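Local atomic coordinates of GTN Reductase (Agrobacterium tumefaciens, PDB entry 5N6G), a protein that binds flavin mononucleotide and, as an ene-reductase of the Old Yellow Enzyme family, probably reduces activated carbon-carbon double bonds with NADH or NADPH. Residues A16-M21 and V322-F327. Residues are numbered along the deposited sequence; the frame is centred on the assembly and turned at random.
Sequences ANRIVM and VDAVAF
The first and last strands of the TIM barrel of this Old Yellow Enzyme, 19-21 and 324-327, meet here side by side and parallel, closing the eight-stranded sheet. Val20 is held through both its N and its O: N donates to Val325 O (2.9 Å) and O accepts from Phe327 N (2.9 Å). Just ahead of the strand, Arg18 O takes Val325 N at 3.1 Å, and Ala326 CA adds a CA-H...O contact to Val20 O. On one face of the sheet Val20 CB packs on Ala326 CB at 3.8 Å, while Val20 CG2 reaches back to Ala324 CB; strand 301-305 continues this layer, Ile303 touching Ala326. On the other face, turned to the surrounding helices, Ile19 CG2 lies 3.9 Å from Phe327 CD2, set obliquely to the ring. Phe327 swings CG beside its own backbone N (chi1 -61°), turning the ring back so that Val325 CG1 sits over one face, toward its rim; Leu337 and Leu341 of helix 337-343 also touch this phenylalanine. At the N-terminal ends of the two strands the Arg18 chain, extended from CG to NE, runs past the 323-324 peptide, and NH1 approaches a lone pair of Asp323 O (2.9 Å) within the carbonyl plane, the oxygen lying 16° out of the guanidinium plane. Arg18 NH1 and Asp323 OD1 stay 4.6 Å apart, and a water bridges them; Asp323 OD2 forms a salt bridge with Arg294 and accepts from Trp302 N. Asn17 OD1 accepts from Ile19 N (2.9 Å) in an Asx turn leading into the strand. Main-chain bonds therefore close the barrel, Arg18 joins the strand starts through the Asp323 carbonyl and, via water, its carboxylate, and Phe327, its side chain about 4 Å from bound FMN, makes this seam part of the flavin pocket.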
loop_
_atom_site.group_PDB
_atom_site.type_symbol
_atom_site.label_atom_id
_atom_site.label_comp_id
_atom_site.label_asym_id
_atom_site.label_seq_id
_atom_site.Cartn_x
_atom_site.Cartn_y
_atom_site.Cartn_z
ATOM N N ALA A 16 -5.218 -9.251 -16.619
ATOM C CA ALA A 16 -4.761 -9.742 -17.926
ATOM C C ALA A 16 -3.417 -10.445 -17.838
ATOM O O ALA A 16 -3.066 -11.209 -18.745
ATOM C CB ALA A 16 -4.659 -8.594 -18.926
ATOM N N ASN A 17 -2.652 -10.187 -16.787
ATOM C CA ASN A 17 -1.366 -10.825 -16.566
ATOM C C ASN A 17 -1.037 -10.682 -15.093
ATOM O O ASN A 17 -1.776 -10.058 -14.327
ATOM C CB ASN A 17 -0.272 -10.227 -17.458
ATOM C CG ASN A 17 -0.040 -8.760 -17.192
ATOM O OD1 ASN A 17 0.381 -8.369 -16.098
ATOM N ND2 ASN A 17 -0.289 -7.931 -18.203
ATOM N N ARG A 18 0.091 -11.263 -14.694
ATOM C CA ARG A 18 0.452 -11.329 -13.292
ATOM C C ARG A 18 1.592 -10.381 -12.943
ATOM O O ARG A 18 2.279 -10.579 -11.942
ATOM C CB ARG A 18 0.774 -12.774 -12.918
ATOM C CG ARG A 18 -0.483 -13.630 -12.972
ATOM C CD ARG A 18 -0.167 -15.077 -13.277
ATOM N NE ARG A 18 -1.398 -15.868 -13.432
ATOM C CZ ARG A 18 -1.938 -16.619 -12.478
ATOM N NH1 ARG A 18 -1.371 -16.703 -11.279
ATOM N NH2 ARG A 18 -3.057 -17.286 -12.726
ATOM N N ILE A 19 1.756 -9.315 -13.717
ATOM C CA ILE A 19 2.747 -8.279 -13.452
ATOM C C ILE A 19 1.982 -7.102 -12.854
ATOM O O ILE A 19 1.118 -6.516 -13.509
ATOM C CB ILE A 19 3.502 -7.885 -14.734
ATOM C CG1 ILE A 19 4.374 -9.035 -15.245
ATOM C CG2 ILE A 19 4.411 -6.682 -14.509
ATOM C CD1 ILE A 19 4.657 -8.989 -16.752
ATOM N N VAL A 20 2.253 -6.791 -11.595
ATOM C CA VAL A 20 1.521 -5.784 -10.843
ATOM C C VAL A 20 2.414 -4.565 -10.654
ATOM O O VAL A 20 3.618 -4.693 -10.414
ATOM C CB VAL A 20 1.065 -6.378 -9.497
ATOM C CG1 VAL A 20 0.373 -5.354 -8.609
ATOM C CG2 VAL A 20 0.163 -7.581 -9.746
ATOM N N MET A 21 1.830 -3.376 -10.791
ATOM C CA MET A 21 2.517 -2.137 -10.433
ATOM C C MET A 21 2.323 -1.881 -8.942
ATOM O O MET A 21 1.197 -1.627 -8.471
ATOM C CB MET A 21 2.007 -0.958 -11.259
ATOM C CG MET A 21 2.645 0.361 -10.869
ATOM S SD MET A 21 2.139 1.662 -11.987
ATOM C CE MET A 21 2.693 3.130 -11.109
ATOM N N VAL A 322 4.394 -17.939 -5.779
ATOM C CA VAL A 322 3.560 -16.745 -5.753
ATOM C C VAL A 322 2.633 -16.811 -6.954
ATOM O O VAL A 322 2.912 -17.493 -7.938
ATOM C CB VAL A 322 4.384 -15.428 -5.784
ATOM C CG1 VAL A 322 5.482 -15.457 -4.753
ATOM C CG2 VAL A 322 4.975 -15.177 -7.170
ATOM N N ASP A 323 1.527 -16.068 -6.877
ATOM C CA ASP A 323 0.602 -15.983 -7.999
ATOM C C ASP A 323 0.908 -14.824 -8.925
ATOM O O ASP A 323 0.540 -14.866 -10.101
ATOM C CB ASP A 323 -0.837 -15.833 -7.512
ATOM C CG ASP A 323 -1.303 -17.003 -6.681
ATOM O OD1 ASP A 323 -0.864 -18.145 -6.968
ATOM O OD2 ASP A 323 -2.114 -16.784 -5.742
ATOM N N ALA A 324 1.541 -13.780 -8.407
ATOM C CA ALA A 324 1.817 -12.582 -9.183
ATOM C C ALA A 324 2.945 -11.849 -8.474
ATOM O O ALA A 324 3.199 -12.073 -7.283
ATOM C CB ALA A 324 0.585 -11.681 -9.321
ATOM N N VAL A 325 3.613 -10.970 -9.218
ATOM C CA VAL A 325 4.748 -10.203 -8.711
ATOM C C VAL A 325 4.483 -8.723 -8.956
ATOM O O VAL A 325 4.126 -8.322 -10.071
ATOM C CB VAL A 325 6.068 -10.640 -9.377
ATOM C CG1 VAL A 325 7.195 -9.703 -8.962
ATOM C CG2 VAL A 325 6.404 -12.097 -9.009
ATOM N N ALA A 326 4.644 -7.927 -7.906
ATOM C CA ALA A 326 4.514 -6.485 -7.984
ATOM C C ALA A 326 5.901 -5.871 -8.038
ATOM O O ALA A 326 6.769 -6.199 -7.222
ATOM C CB ALA A 326 3.739 -5.942 -6.793
ATOM N N PHE A 327 6.098 -4.988 -8.998
ATOM C CA PHE A 327 7.358 -4.287 -9.197
ATOM C C PHE A 327 7.153 -2.825 -8.862
ATOM O O PHE A 327 6.178 -2.225 -9.321
ATOM C CB PHE A 327 7.819 -4.384 -10.644
ATOM C CG PHE A 327 8.076 -5.799 -11.136
ATOM C CD1 PHE A 327 9.340 -6.342 -11.061
ATOM C CD2 PHE A 327 7.061 -6.546 -11.709
ATOM C CE1 PHE A 327 9.598 -7.615 -11.551
ATOM C CE2 PHE A 327 7.300 -7.825 -12.183
ATOM C CZ PHE A 327 8.567 -8.351 -12.112
HETATM O O HOH W 1 -1.357 -18.990 -9.538
#